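Long-range contacts in protein 1d10 (Caenorhabditis elegans, PDB 1T9F), which is of unknown function but, as a probably secretory MIR-repeat protein with the beta-trefoil fold of the SDF2 family, may take part in protein handling in the secretory pathway: residues T8-L13 against Q54-L59; D73-K78 against W117-N122; P94-H99 against S146-G151; Q38-V43 against R158-T163; I16-G21 against G169-V174. All blocks are in the same frame, centred on the assembly; numbering follows the deposited sequence.

Interaction 1 of 5, residues T8-L13 against Q54-L59; sequences TCYSVL and QIFPAL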
# COMPACT_ATOMS: atom_id res chain seq x y z
N THR A 8 14.94 1.41 1.18
CA THR A 8 15.33 2.77 1.54
C THR A 8 14.29 3.85 1.29
O THR A 8 13.39 3.71 0.46
CB THR A 8 16.63 3.16 0.81
OG1 THR A 8 16.37 3.22 -0.60
CG2 THR A 8 17.71 2.12 1.07
N CYS A 9 14.44 4.95 2.01
CA CYS A 9 13.51 6.07 1.90
C CYS A 9 13.59 6.70 0.51
O CYS A 9 14.67 6.92 -0.02
CB CYS A 9 13.83 7.09 2.98
SG CYS A 9 12.35 7.93 3.61
N TYR A 10 12.43 6.98 -0.06
CA TYR A 10 12.28 7.56 -1.40
C TYR A 10 12.58 6.58 -2.52
O TYR A 10 12.65 6.96 -3.69
CB TYR A 10 13.14 8.82 -1.56
CG TYR A 10 12.64 9.97 -0.72
CD1 TYR A 10 11.32 10.41 -0.83
CD2 TYR A 10 13.46 10.58 0.22
CE1 TYR A 10 10.83 11.43 -0.02
CE2 TYR A 10 12.99 11.60 1.03
CZ TYR A 10 11.68 12.02 0.91
OH TYR A 10 11.22 13.04 1.71
N SER A 11 12.77 5.31 -2.18
CA SER A 11 13.01 4.32 -3.22
C SER A 11 11.66 4.12 -3.90
O SER A 11 10.62 4.41 -3.32
CB SER A 11 13.51 3.01 -2.60
OG SER A 11 12.59 2.52 -1.64
N VAL A 12 11.67 3.64 -5.14
CA VAL A 12 10.44 3.40 -5.89
C VAL A 12 10.38 1.91 -6.17
O VAL A 12 11.33 1.34 -6.70
CB VAL A 12 10.43 4.14 -7.24
CG1 VAL A 12 9.18 3.78 -8.01
CG2 VAL A 12 10.48 5.63 -7.02
N LEU A 13 9.26 1.29 -5.84
CA LEU A 13 9.14 -0.15 -6.05
C LEU A 13 7.70 -0.64 -6.18
O LEU A 13 6.76 0.15 -6.09
CB LEU A 13 9.85 -0.87 -4.91
CG LEU A 13 9.69 -0.20 -3.55
CD1 LEU A 13 8.29 -0.42 -3.06
CD2 LEU A 13 10.70 -0.73 -2.56
N GLN A 54 6.22 5.14 -4.30
CA GLN A 54 7.42 5.69 -3.71
C GLN A 54 7.30 5.80 -2.20
O GLN A 54 6.33 6.35 -1.68
CB GLN A 54 7.73 7.07 -4.29
CG GLN A 54 9.00 7.69 -3.73
CD GLN A 54 9.45 8.88 -4.54
OE1 GLN A 54 8.62 9.66 -5.01
NE2 GLN A 54 10.76 9.05 -4.70
N ILE A 55 8.29 5.26 -1.51
CA ILE A 55 8.29 5.29 -0.06
C ILE A 55 8.67 6.68 0.45
O ILE A 55 9.72 7.22 0.09
CB ILE A 55 9.28 4.26 0.51
CG1 ILE A 55 8.87 2.86 0.04
CG2 ILE A 55 9.30 4.33 2.03
CD1 ILE A 55 9.86 1.81 0.39
N PHE A 56 7.80 7.24 1.29
CA PHE A 56 8.00 8.55 1.90
C PHE A 56 8.08 8.41 3.42
O PHE A 56 7.53 7.46 3.98
CB PHE A 56 6.82 9.48 1.58
CG PHE A 56 7.02 10.33 0.36
CD1 PHE A 56 7.12 9.75 -0.90
CD2 PHE A 56 7.09 11.71 0.47
CE1 PHE A 56 7.29 10.54 -2.04
CE2 PHE A 56 7.26 12.51 -0.67
CZ PHE A 56 7.36 11.92 -1.92
N PRO A 57 8.75 9.35 4.10
CA PRO A 57 8.83 9.24 5.56
C PRO A 57 7.42 9.53 6.08
O PRO A 57 6.59 10.04 5.33
CB PRO A 57 9.83 10.33 5.93
CG PRO A 57 9.61 11.38 4.87
CD PRO A 57 9.49 10.54 3.61
N ALA A 58 7.16 9.18 7.34
CA ALA A 58 5.84 9.41 7.92
C ALA A 58 5.46 10.89 7.84
O ALA A 58 6.33 11.74 7.69
CB ALA A 58 5.83 8.94 9.38
N LEU A 59 4.16 11.18 7.94
CA LEU A 59 3.69 12.56 7.85
C LEU A 59 4.48 13.55 8.70
O LEU A 59 4.86 14.62 8.22
CB LEU A 59 2.21 12.67 8.24
CG LEU A 59 1.66 14.11 8.21
CD1 LEU A 59 1.66 14.62 6.78
CD2 LEU A 59 0.26 14.15 8.78

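Interaction 2 of 5, residues D73-K78 against W117-N122; sequences DKIRLK and WTVICN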
# COMPACT_ATOMS: atom_id res chain seq x y z
N ASP A 73 8.61 1.39 12.09
CA ASP A 73 8.48 2.80 11.71
C ASP A 73 7.31 2.99 10.75
O ASP A 73 6.92 2.06 10.04
CB ASP A 73 9.76 3.30 11.04
CG ASP A 73 10.78 3.82 12.04
OD1 ASP A 73 11.88 4.22 11.61
OD2 ASP A 73 10.48 3.84 13.26
N LYS A 74 6.74 4.19 10.75
CA LYS A 74 5.63 4.51 9.86
C LYS A 74 6.18 5.10 8.57
O LYS A 74 7.26 5.70 8.56
CB LYS A 74 4.68 5.51 10.52
CG LYS A 74 3.84 4.90 11.63
CD LYS A 74 2.81 5.86 12.19
CE LYS A 74 3.46 6.95 13.02
NZ LYS A 74 2.42 7.77 13.71
N ILE A 75 5.46 4.88 7.47
CA ILE A 75 5.85 5.43 6.18
C ILE A 75 4.58 5.87 5.48
O ILE A 75 3.48 5.67 5.98
CB ILE A 75 6.53 4.39 5.26
CG1 ILE A 75 5.57 3.23 4.97
CG2 ILE A 75 7.81 3.91 5.88
CD1 ILE A 75 6.08 2.22 3.93
N ARG A 76 4.76 6.49 4.32
CA ARG A 76 3.67 6.91 3.48
C ARG A 76 4.05 6.34 2.11
O ARG A 76 5.23 6.20 1.80
CB ARG A 76 3.56 8.43 3.42
CG ARG A 76 2.79 9.05 4.59
CD ARG A 76 2.68 10.56 4.44
NE ARG A 76 4.01 11.17 4.49
CZ ARG A 76 4.30 12.39 4.04
NH1 ARG A 76 3.36 13.15 3.50
NH2 ARG A 76 5.55 12.83 4.12
N LEU A 77 3.05 5.98 1.31
CA LEU A 77 3.33 5.42 -0.01
C LEU A 77 2.68 6.28 -1.08
O LEU A 77 1.45 6.39 -1.14
CB LEU A 77 2.81 3.98 -0.10
CG LEU A 77 3.61 2.92 0.66
CD1 LEU A 77 2.90 1.56 0.58
CD2 LEU A 77 5.02 2.81 0.06
N LYS A 78 3.51 6.89 -1.91
CA LYS A 78 3.04 7.76 -2.98
C LYS A 78 2.86 7.02 -4.31
O LYS A 78 3.77 6.34 -4.78
CB LYS A 78 4.03 8.90 -3.17
CG LYS A 78 3.55 9.99 -4.13
CD LYS A 78 4.60 11.06 -4.28
CE LYS A 78 4.11 12.22 -5.12
NZ LYS A 78 5.17 13.23 -5.27
N TRP A 117 1.39 4.48 7.48
CA TRP A 117 1.30 3.03 7.62
C TRP A 117 2.52 2.51 8.37
O TRP A 117 3.65 2.89 8.06
CB TRP A 117 1.25 2.35 6.24
CG TRP A 117 0.06 2.74 5.42
CD1 TRP A 117 -0.08 3.86 4.66
CD2 TRP A 117 -1.16 2.00 5.26
NE1 TRP A 117 -1.30 3.87 4.04
CE2 TRP A 117 -1.99 2.74 4.39
CE3 TRP A 117 -1.63 0.78 5.77
CZ2 TRP A 117 -3.27 2.31 4.03
CZ3 TRP A 117 -2.90 0.35 5.40
CH2 TRP A 117 -3.71 1.12 4.54
N THR A 118 2.29 1.65 9.36
CA THR A 118 3.38 1.08 10.13
C THR A 118 3.90 -0.14 9.39
O THR A 118 3.12 -1.01 8.99
CB THR A 118 2.90 0.63 11.52
OG1 THR A 118 2.38 1.76 12.23
CG2 THR A 118 4.06 0.04 12.32
N VAL A 119 5.21 -0.20 9.18
CA VAL A 119 5.79 -1.33 8.49
C VAL A 119 6.00 -2.45 9.49
O VAL A 119 6.70 -2.28 10.49
CB VAL A 119 7.13 -0.98 7.84
CG1 VAL A 119 7.62 -2.13 6.99
CG2 VAL A 119 6.98 0.28 6.98
N ILE A 120 5.39 -3.60 9.22
CA ILE A 120 5.52 -4.73 10.13
C ILE A 120 6.44 -5.80 9.56
O ILE A 120 6.02 -6.68 8.81
CB ILE A 120 4.14 -5.36 10.43
CG1 ILE A 120 3.22 -4.31 11.05
CG2 ILE A 120 4.29 -6.53 11.41
CD1 ILE A 120 1.84 -4.80 11.33
N CYS A 121 7.72 -5.69 9.89
CA CYS A 121 8.70 -6.67 9.47
C CYS A 121 9.48 -7.16 10.70
O CYS A 121 9.43 -6.53 11.76
CB CYS A 121 9.66 -6.12 8.40
SG CYS A 121 10.44 -4.47 8.49
N ASN A 122 10.16 -8.29 10.57
CA ASN A 122 10.91 -8.84 11.69
C ASN A 122 12.33 -8.29 11.74
O ASN A 122 12.91 -7.94 10.72
CB ASN A 122 10.93 -10.36 11.63
CG ASN A 122 9.59 -10.96 11.96
OD1 ASN A 122 8.99 -10.63 12.99
ND2 ASN A 122 9.10 -11.85 11.10

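Interaction 3 of 5, residues P94-H99 against S146-G151; sequences PLSKQH and SGQQFG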
# COMPACT_ATOMS: atom_id res chain seq x y z
N PRO A 94 -15.51 -0.99 -0.95
CA PRO A 94 -16.44 -0.99 -2.08
C PRO A 94 -17.23 -2.28 -2.32
O PRO A 94 -18.42 -2.23 -2.58
CB PRO A 94 -15.55 -0.63 -3.26
CG PRO A 94 -14.23 -1.21 -2.87
CD PRO A 94 -14.12 -0.81 -1.42
N LEU A 95 -16.57 -3.43 -2.23
CA LEU A 95 -17.25 -4.70 -2.45
C LEU A 95 -17.36 -5.55 -1.19
O LEU A 95 -18.17 -6.47 -1.12
CB LEU A 95 -16.53 -5.52 -3.53
CG LEU A 95 -16.37 -4.88 -4.92
CD1 LEU A 95 -15.58 -5.82 -5.82
CD2 LEU A 95 -17.73 -4.57 -5.52
N SER A 96 -16.53 -5.24 -0.20
CA SER A 96 -16.56 -5.98 1.06
C SER A 96 -17.04 -5.07 2.18
O SER A 96 -16.26 -4.37 2.82
CB SER A 96 -15.18 -6.54 1.38
OG SER A 96 -14.80 -7.50 0.42
N LYS A 97 -18.35 -5.09 2.41
CA LYS A 97 -19.00 -4.28 3.43
C LYS A 97 -18.38 -4.40 4.83
O LYS A 97 -18.35 -3.42 5.58
CB LYS A 97 -20.48 -4.64 3.51
CG LYS A 97 -21.27 -4.33 2.24
CD LYS A 97 -21.47 -2.83 2.06
CE LYS A 97 -22.49 -2.54 0.96
NZ LYS A 97 -22.89 -1.10 0.90
N GLN A 98 -17.90 -5.59 5.17
CA GLN A 98 -17.32 -5.82 6.48
C GLN A 98 -15.93 -5.22 6.65
O GLN A 98 -15.39 -5.19 7.76
CB GLN A 98 -17.23 -7.32 6.78
CG GLN A 98 -17.84 -8.25 5.73
CD GLN A 98 -17.04 -8.31 4.44
OE1 GLN A 98 -17.12 -7.41 3.61
NE2 GLN A 98 -16.25 -9.37 4.28
N HIS A 99 -15.36 -4.74 5.55
CA HIS A 99 -14.03 -4.18 5.62
C HIS A 99 -13.95 -2.68 5.37
O HIS A 99 -14.89 -2.05 4.87
CB HIS A 99 -13.09 -4.92 4.67
CG HIS A 99 -12.83 -6.34 5.07
ND1 HIS A 99 -12.56 -6.70 6.37
CD2 HIS A 99 -12.80 -7.48 4.35
CE1 HIS A 99 -12.36 -8.00 6.44
NE2 HIS A 99 -12.51 -8.50 5.22
N SER A 146 -9.06 -8.40 -0.11
CA SER A 146 -10.30 -8.93 0.45
C SER A 146 -10.61 -10.31 -0.12
O SER A 146 -11.35 -11.09 0.48
CB SER A 146 -11.47 -8.00 0.13
OG SER A 146 -11.76 -8.05 -1.26
N GLY A 147 -10.05 -10.59 -1.29
CA GLY A 147 -10.29 -11.87 -1.94
C GLY A 147 -11.33 -11.69 -3.03
O GLY A 147 -11.63 -12.61 -3.79
N GLN A 148 -11.89 -10.49 -3.10
CA GLN A 148 -12.88 -10.16 -4.11
C GLN A 148 -12.19 -9.55 -5.31
O GLN A 148 -11.09 -9.01 -5.20
CB GLN A 148 -13.90 -9.17 -3.55
CG GLN A 148 -14.83 -9.77 -2.51
CD GLN A 148 -15.63 -10.93 -3.07
OE1 GLN A 148 -16.37 -10.78 -4.04
NE2 GLN A 148 -15.47 -12.10 -2.47
N GLN A 149 -12.85 -9.64 -6.46
CA GLN A 149 -12.31 -9.08 -7.70
C GLN A 149 -13.35 -8.14 -8.30
O GLN A 149 -14.56 -8.34 -8.13
CB GLN A 149 -11.99 -10.19 -8.70
CG GLN A 149 -10.78 -11.02 -8.35
CD GLN A 149 -10.44 -12.03 -9.45
OE1 GLN A 149 -10.52 -11.71 -10.64
NE2 GLN A 149 -10.05 -13.23 -9.05
N PHE A 150 -12.89 -7.11 -9.00
CA PHE A 150 -13.79 -6.16 -9.63
C PHE A 150 -14.18 -6.61 -11.02
O PHE A 150 -13.56 -7.50 -11.60
CB PHE A 150 -13.12 -4.79 -9.76
CG PHE A 150 -12.92 -4.08 -8.47
CD1 PHE A 150 -13.99 -3.54 -7.78
CD2 PHE A 150 -11.64 -3.94 -7.94
CE1 PHE A 150 -13.81 -2.86 -6.58
CE2 PHE A 150 -11.44 -3.27 -6.73
CZ PHE A 150 -12.53 -2.73 -6.06
N GLY A 151 -15.23 -5.98 -11.54
CA GLY A 151 -15.70 -6.25 -12.88
C GLY A 151 -15.28 -5.02 -13.66
O GLY A 151 -14.43 -4.26 -13.19
O HOH W 1 -12.85 -11.11 3.04

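Interaction 4 of 5, residues Q38-V43 against R158-T163; sequences QSVTAV and REVVGT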
# COMPACT_ATOMS: atom_id res chain seq x y z
N GLN A 38 -10.08 8.19 -5.21
CA GLN A 38 -9.42 7.32 -6.18
C GLN A 38 -9.25 5.92 -5.60
O GLN A 38 -8.78 5.77 -4.48
CB GLN A 38 -8.06 7.90 -6.54
CG GLN A 38 -7.43 7.27 -7.77
CD GLN A 38 -6.13 7.95 -8.14
OE1 GLN A 38 -5.04 7.41 -7.90
NE2 GLN A 38 -6.23 9.15 -8.69
N SER A 39 -9.63 4.91 -6.38
CA SER A 39 -9.53 3.53 -5.92
C SER A 39 -8.11 2.97 -5.92
O SER A 39 -7.20 3.51 -6.56
CB SER A 39 -10.41 2.63 -6.77
OG SER A 39 -9.93 2.55 -8.10
N VAL A 40 -7.94 1.87 -5.18
CA VAL A 40 -6.66 1.17 -5.08
C VAL A 40 -7.00 -0.30 -5.29
O VAL A 40 -7.94 -0.81 -4.69
CB VAL A 40 -6.02 1.32 -3.69
CG1 VAL A 40 -4.81 0.40 -3.56
CG2 VAL A 40 -5.60 2.77 -3.47
N THR A 41 -6.23 -0.98 -6.14
CA THR A 41 -6.47 -2.39 -6.41
C THR A 41 -5.15 -3.15 -6.45
O THR A 41 -4.09 -2.60 -6.13
CB THR A 41 -7.14 -2.59 -7.78
OG1 THR A 41 -6.18 -2.29 -8.81
CG2 THR A 41 -8.35 -1.66 -7.93
N ALA A 42 -5.23 -4.41 -6.85
CA ALA A 42 -4.05 -5.25 -7.01
C ALA A 42 -4.24 -5.90 -8.37
O ALA A 42 -5.29 -6.48 -8.65
CB ALA A 42 -3.97 -6.30 -5.92
N VAL A 43 -3.21 -5.81 -9.21
CA VAL A 43 -3.30 -6.35 -10.56
C VAL A 43 -2.39 -7.54 -10.88
O VAL A 43 -1.23 -7.58 -10.48
CB VAL A 43 -3.00 -5.25 -11.60
CG1 VAL A 43 -4.07 -4.17 -11.50
CG2 VAL A 43 -1.62 -4.64 -11.33
N ARG A 158 -8.02 -7.14 -8.21
CA ARG A 158 -8.41 -7.51 -6.85
C ARG A 158 -8.72 -6.34 -5.93
O ARG A 158 -8.06 -5.30 -5.99
CB ARG A 158 -7.33 -8.39 -6.21
CG ARG A 158 -7.12 -9.74 -6.88
CD ARG A 158 -6.33 -9.63 -8.17
NE ARG A 158 -5.72 -10.90 -8.56
CZ ARG A 158 -6.34 -11.87 -9.21
NH1 ARG A 158 -7.61 -11.74 -9.56
NH2 ARG A 158 -5.69 -12.99 -9.52
N GLU A 159 -9.73 -6.52 -5.08
CA GLU A 159 -10.12 -5.48 -4.14
C GLU A 159 -9.10 -5.42 -3.00
O GLU A 159 -8.72 -6.46 -2.44
CB GLU A 159 -11.52 -5.75 -3.55
CG GLU A 159 -11.93 -4.77 -2.45
CD GLU A 159 -13.21 -5.17 -1.72
OE1 GLU A 159 -13.41 -6.38 -1.50
OE2 GLU A 159 -14.00 -4.27 -1.36
N VAL A 160 -8.65 -4.21 -2.69
CA VAL A 160 -7.70 -3.97 -1.61
C VAL A 160 -8.49 -3.27 -0.50
O VAL A 160 -9.20 -2.28 -0.75
CB VAL A 160 -6.56 -3.05 -2.08
CG1 VAL A 160 -5.68 -2.67 -0.90
CG2 VAL A 160 -5.72 -3.74 -3.16
N VAL A 161 -8.37 -3.76 0.72
CA VAL A 161 -9.10 -3.17 1.83
C VAL A 161 -8.33 -3.20 3.14
O VAL A 161 -7.19 -3.68 3.20
CB VAL A 161 -10.43 -3.91 2.09
CG1 VAL A 161 -11.26 -3.98 0.82
CG2 VAL A 161 -10.15 -5.31 2.62
N GLY A 162 -8.97 -2.69 4.19
CA GLY A 162 -8.36 -2.66 5.50
C GLY A 162 -9.09 -3.64 6.39
O GLY A 162 -10.29 -3.50 6.62
N THR A 163 -8.38 -4.65 6.87
CA THR A 163 -9.00 -5.65 7.72
C THR A 163 -8.61 -5.45 9.18
O THR A 163 -7.47 -5.08 9.49
CB THR A 163 -8.58 -7.06 7.28
OG1 THR A 163 -7.16 -7.18 7.33
CG2 THR A 163 -9.06 -7.34 5.86
O HOH W 2 -10.06 -1.99 -3.74

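Interaction 5 of 5, residues I16-G21 against G169-V174; sequences INANDG and GSAWKV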
# COMPACT_ATOMS: atom_id res chain seq x y z
N ILE A 16 4.08 -6.61 -4.08
CA ILE A 16 3.44 -7.83 -4.56
C ILE A 16 2.77 -8.62 -3.43
O ILE A 16 3.37 -8.87 -2.39
CB ILE A 16 4.47 -8.74 -5.26
CG1 ILE A 16 5.12 -7.99 -6.42
CG2 ILE A 16 3.79 -10.03 -5.75
CD1 ILE A 16 6.17 -8.79 -7.14
N ASN A 17 1.52 -9.01 -3.63
CA ASN A 17 0.85 -9.79 -2.60
C ASN A 17 1.42 -11.20 -2.60
O ASN A 17 1.33 -11.92 -3.60
CB ASN A 17 -0.66 -9.80 -2.81
CG ASN A 17 -1.40 -10.41 -1.64
OD1 ASN A 17 -1.61 -11.61 -1.59
ND2 ASN A 17 -1.80 -9.57 -0.69
N ALA A 18 2.02 -11.57 -1.48
CA ALA A 18 2.66 -12.87 -1.32
C ALA A 18 1.88 -14.10 -1.78
O ALA A 18 2.41 -14.93 -2.52
CB ALA A 18 3.07 -13.06 0.14
N ASN A 19 0.64 -14.22 -1.35
CA ASN A 19 -0.16 -15.39 -1.70
C ASN A 19 -0.89 -15.34 -3.06
O ASN A 19 -1.17 -16.39 -3.66
CB ASN A 19 -1.14 -15.66 -0.56
CG ASN A 19 -0.42 -16.02 0.75
OD1 ASN A 19 -1.03 -16.01 1.83
ND2 ASN A 19 0.87 -16.36 0.66
N ASP A 20 -1.18 -14.14 -3.55
CA ASP A 20 -1.88 -14.01 -4.83
C ASP A 20 -0.96 -13.62 -5.99
O ASP A 20 -1.24 -13.93 -7.14
CB ASP A 20 -3.01 -12.97 -4.72
CG ASP A 20 -3.86 -12.91 -5.96
OD1 ASP A 20 -4.25 -13.98 -6.46
OD2 ASP A 20 -4.15 -11.79 -6.44
N GLY A 21 0.14 -12.94 -5.68
CA GLY A 21 1.07 -12.53 -6.72
C GLY A 21 0.72 -11.22 -7.43
O GLY A 21 1.48 -10.74 -8.27
N GLY A 169 -4.54 -12.53 3.06
CA GLY A 169 -4.28 -11.54 2.02
C GLY A 169 -3.48 -10.36 2.56
O GLY A 169 -3.27 -9.38 1.85
N SER A 170 -3.01 -10.48 3.80
CA SER A 170 -2.25 -9.41 4.46
C SER A 170 -0.73 -9.42 4.24
O SER A 170 -0.06 -8.43 4.54
CB SER A 170 -2.52 -9.43 5.96
OG SER A 170 -3.92 -9.38 6.23
N ALA A 171 -0.19 -10.51 3.73
CA ALA A 171 1.25 -10.60 3.52
C ALA A 171 1.69 -10.00 2.18
O ALA A 171 1.16 -10.35 1.13
CB ALA A 171 1.70 -12.04 3.62
N TRP A 172 2.67 -9.10 2.24
CA TRP A 172 3.19 -8.47 1.03
C TRP A 172 4.69 -8.68 0.91
O TRP A 172 5.38 -8.99 1.89
CB TRP A 172 2.91 -6.96 1.03
CG TRP A 172 1.44 -6.62 1.10
CD1 TRP A 172 0.68 -6.50 2.22
CD2 TRP A 172 0.56 -6.40 -0.01
NE1 TRP A 172 -0.63 -6.22 1.89
CE2 TRP A 172 -0.72 -6.15 0.52
CE3 TRP A 172 0.74 -6.39 -1.40
CZ2 TRP A 172 -1.83 -5.90 -0.29
CZ3 TRP A 172 -0.37 -6.14 -2.21
CH2 TRP A 172 -1.64 -5.90 -1.65
N LYS A 173 5.19 -8.49 -0.30
CA LYS A 173 6.60 -8.64 -0.63
C LYS A 173 6.98 -7.49 -1.57
O LYS A 173 6.21 -7.13 -2.46
CB LYS A 173 6.81 -9.98 -1.32
CG LYS A 173 8.18 -10.17 -1.92
CD LYS A 173 8.22 -11.43 -2.79
CE LYS A 173 7.20 -11.35 -3.92
NZ LYS A 173 7.26 -12.50 -4.85
N VAL A 174 8.17 -6.94 -1.38
CA VAL A 174 8.64 -5.83 -2.20
C VAL A 174 9.47 -6.33 -3.38
O VAL A 174 10.06 -7.40 -3.32
CB VAL A 174 9.50 -4.85 -1.36
CG1 VAL A 174 10.33 -3.97 -2.26
CG2 VAL A 174 8.59 -3.98 -0.50

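Interaction 1 of 5, residues T8-L13 against Q54-L59
The ring of Tyr-10 stands on Phe-56 in a T-shaped (edge-to-face) stack: CE1 of Tyr-10 sits over the centre of the Phe-56 ring, the centroids are 5.0 Å apart and the planes meet at 80°. Farther along the same ring, Tyr-10 OH reaches Pro-57 CD at 3.6 Å. The backbone beside the ring is gripped twice. Tyr-10 N donates to Ile-55 O over 2.7 Å, a bent bond, whereas Gln-54 NE2 reaches Tyr-10 O at 3.0 Å almost straight. Gln-54 can do this because CG lies anti to the backbone N (chi1 -179°) and the chain then runs extended, with Tyr-10 O lying in the plane of the Gln-54 amide. Ile-55 N donates to Ser-11 O at 3.1 Å. These bonds fasten the turn leading into strand 12-17 to strand 53-57; the two strands are neighbours in the closed six-stranded barrel of the beta-trefoil. Inward, Ile-55 CD1 meets Leu-13 CD2 at 4.0 Å. Behind this shell, a type II turn from Thr-8 to Ser-11 presents Tyr-10; Thr-8 O accepts from both N and OG of Ser-11. The Cys-9 to Cys-63 disulfide ties the turn to the loop after strand 53-57, and Phe-85 makes another edge-to-face pair with Phe-56.

Interaction 2 of 5, residues D73-K78 against W117-N122
Two neighbouring strands of the six-stranded trefoil barrel, 74-78 and 117-120, meet here in a short antiparallel pairing, their axes 4.6 Å apart at closest and their directions 113° apart. Ile-75 and Trp-117 form the hydrogen-bonded pair: Ile-75 N donates to Trp-117 O at 2.8 Å, and Trp-117 N returns a bond to Ile-75 O. One step along, Lys-74 and Thr-118 make the non-hydrogen-bonded pair, and beyond them Val-119 N gives a nearly straight bond of 3.0 Å to Asp-73 O.

Side chains divide between the two faces. On one, Lys-74 CG lies against Thr-118 OG1 at 3.5 Å while the rest of the lysine leads away. Toward the interior, Ile-75 CD1 touches Val-119 CG2 at 3.7 Å, the two side chains crossing at about a right angle. Ile-75 holds CG1 between its backbone N and carbonyl carbon (chi1 61°), which leaves both branches beside Val-119 CG2. Trp-117 shares the buried face with Ile-75; its indole NE1 bonds to Leu-86 O of strand 85-89. Just past the pairing, Cys-121 is joined by a disulfide to Cys-71, which lies just ahead of strand 74-79, a covalent link close to the paired residues. The strong tilt between these neighbouring antiparallel strands is characteristic of the six-stranded barrel of a beta-trefoil.

Interaction 3 of 5, residues P94-H99 against S146-G151
Apolar packing carries much of this surface contact. Leu-95 lays CD1 against the ring of Phe-150, 3.4 Å from CD1 of that ring, and with CG anti to its carbonyl carbon (chi1 -58°) the leucine reaches across to the residue that follows strand 148-149. Pro-94 CG approaches the same ring at its edge, 3.9 Å from Phe-150 CZ, the two side chains crossing at about a right angle. Ser-96 OG adds a packing contact, 3.4 Å from Ser-146 CB.

No direct hydrogen bond spans the two segments; the polar link runs through Glu-159. Both serine hydroxyls bond to its OE1, and its OE2 takes the backbone N of Leu-95. One buried acid thus gathers both segments. In the trefoil this joins the 94-99 loop, between strands 85-89 and 100-105, to the corner where strand 142-146 gives way to 148-149. Ser-146 shapes that corner as an ST turn, its OG accepting from Gln-148 N at 3.1 Å.

Water supplies a further link. A single molecule donates to Ser-146 O at 3.0 Å and lies in the plane of the His-99 ring at its edge, in a weak bond with NE2. A type I turn from Ser-96 to His-99, closed by His-99 N on Ser-96 O, brings the imidazole round to it.

Interaction 4 of 5, residues Q38-V43 against R158-T163
The guanidinium of Arg-158, the flat group nearest the pairing, has Ala-42 O obliquely beside it, but its contact with strand 38-43 is made by the aliphatic part of the chain: Arg-158 CD comes to 3.4 Å from Ala-42 O. A bend at the second torsion (chi2 77°) folds the methylenes over that carbonyl, and NE goes on to a salt bridge with Asp-20. Backbone bonds hold the strands together here. Ala-42 and Arg-158 are an antiparallel hydrogen-bonded pair: Arg-158 N donates to Ala-42 O at 2.8 Å, within the carbonyl plane, and Ala-42 N donates to Arg-158 O over a longer, more bent 3.1 Å.

Beyond this pair the strands splay, their directions 127° apart, and a water takes the place of a direct bond. It donates to Val-40 O at 2.6 Å and accepts from Val-160 N at 2.8 Å, satisfying both buried backbone atoms. Val-160 packs against strand 38-43: CG2 lies 3.4 Å from Thr-41 C and also faces Ala-42 CB, while CB lies 4.1 Å from Val-40 CG1. Ala-42 CB further packs on Arg-158 CB, on the same face of the sheet.

Strand 38-43 also pairs with strands 23-27 and 100-105, and strand 158-163 with 142-146 and 100-105. Val-160 accordingly rests on Leu-143 and Leu-145 from one strand and Val-102 from another, while Val-40 meets Leu-24 and Ala-104, placing this contact inside the second, curled sheet of the trefoil.

Interaction 5 of 5, residues I16-G21 against G169-V174
An antiparallel strand pairing that runs on into a turn with an Asx motif joins Ile-16 to Ala-18 with Gly-169 to Lys-173, where strands 12-17 and 172-175 meet. Ile-16 and Lys-173 form the hydrogen-bonded pair: Ile-16 N donates to Lys-173 O at 2.7 Å, and Lys-173 N donates back to Ile-16 O. On the face of this pair the two side chains run side by side, Lys-173 CE lying 4.0 Å from Ile-16 CB. Past the next, non-hydrogen-bonded pair, Ala-18 N reaches Ala-171 O at 3.0 Å from above the carbonyl plane, and the methyls of Ala-18 and Ala-171 touch.

The other face carries Asn-17 and Trp-172. Asn-17 CB stands over the six-membered ring of Trp-172, 4.2 Å from its centroid, in a CH-pi contact, and ND2 lies over the same indole toward its rim. These strands are the first and last of the six-stranded barrel, so their pairing closes the barrel of the beta-trefoil, joining the beginning of the chain to its end. With CG anti to the backbone N (chi1 -171°), Asn-17 swings its amide across to the opposite segment. ND2 bonds to Gly-169 O at 2.9 Å; that oxygen lies in the amide plane, though the donor stands 47° out of the carbonyl plane. OD1 turns back to its own segment and accepts from Asp-20 N on a lone pair, an Asx motif that organises the turn after the strand. The amide is thereby fixed at both ends. Trp-172 NE1 bonds to Leu-143 O, and its ring also packs on Leu-145 and Phe-132.

How the interactions relate
Interactions 1, 2 and 5 lie in the closed barrel, whereas interactions 3 and 4 lie at the other sheet. Strand 53-57 of interaction 1 pairs directly with strand 74-79 of interaction 2, Phe-56 N meeting Arg-76 O at 2.8 Å, and strand 12-17 is shared by interactions 1 and 5, where Leu-13 CD2 packs on Val-174 CG1. Interactions 3 and 4, with centres about 8 Å apart, meet through Glu-159. A salt bridge of 2.8 Å from Arg-158 NE to Asp-20 OD2 connects interaction 4 with interaction 5 and so links the two sheets. Interactions 1 and 3 are the most distant pair, their centres about 28 Å apart.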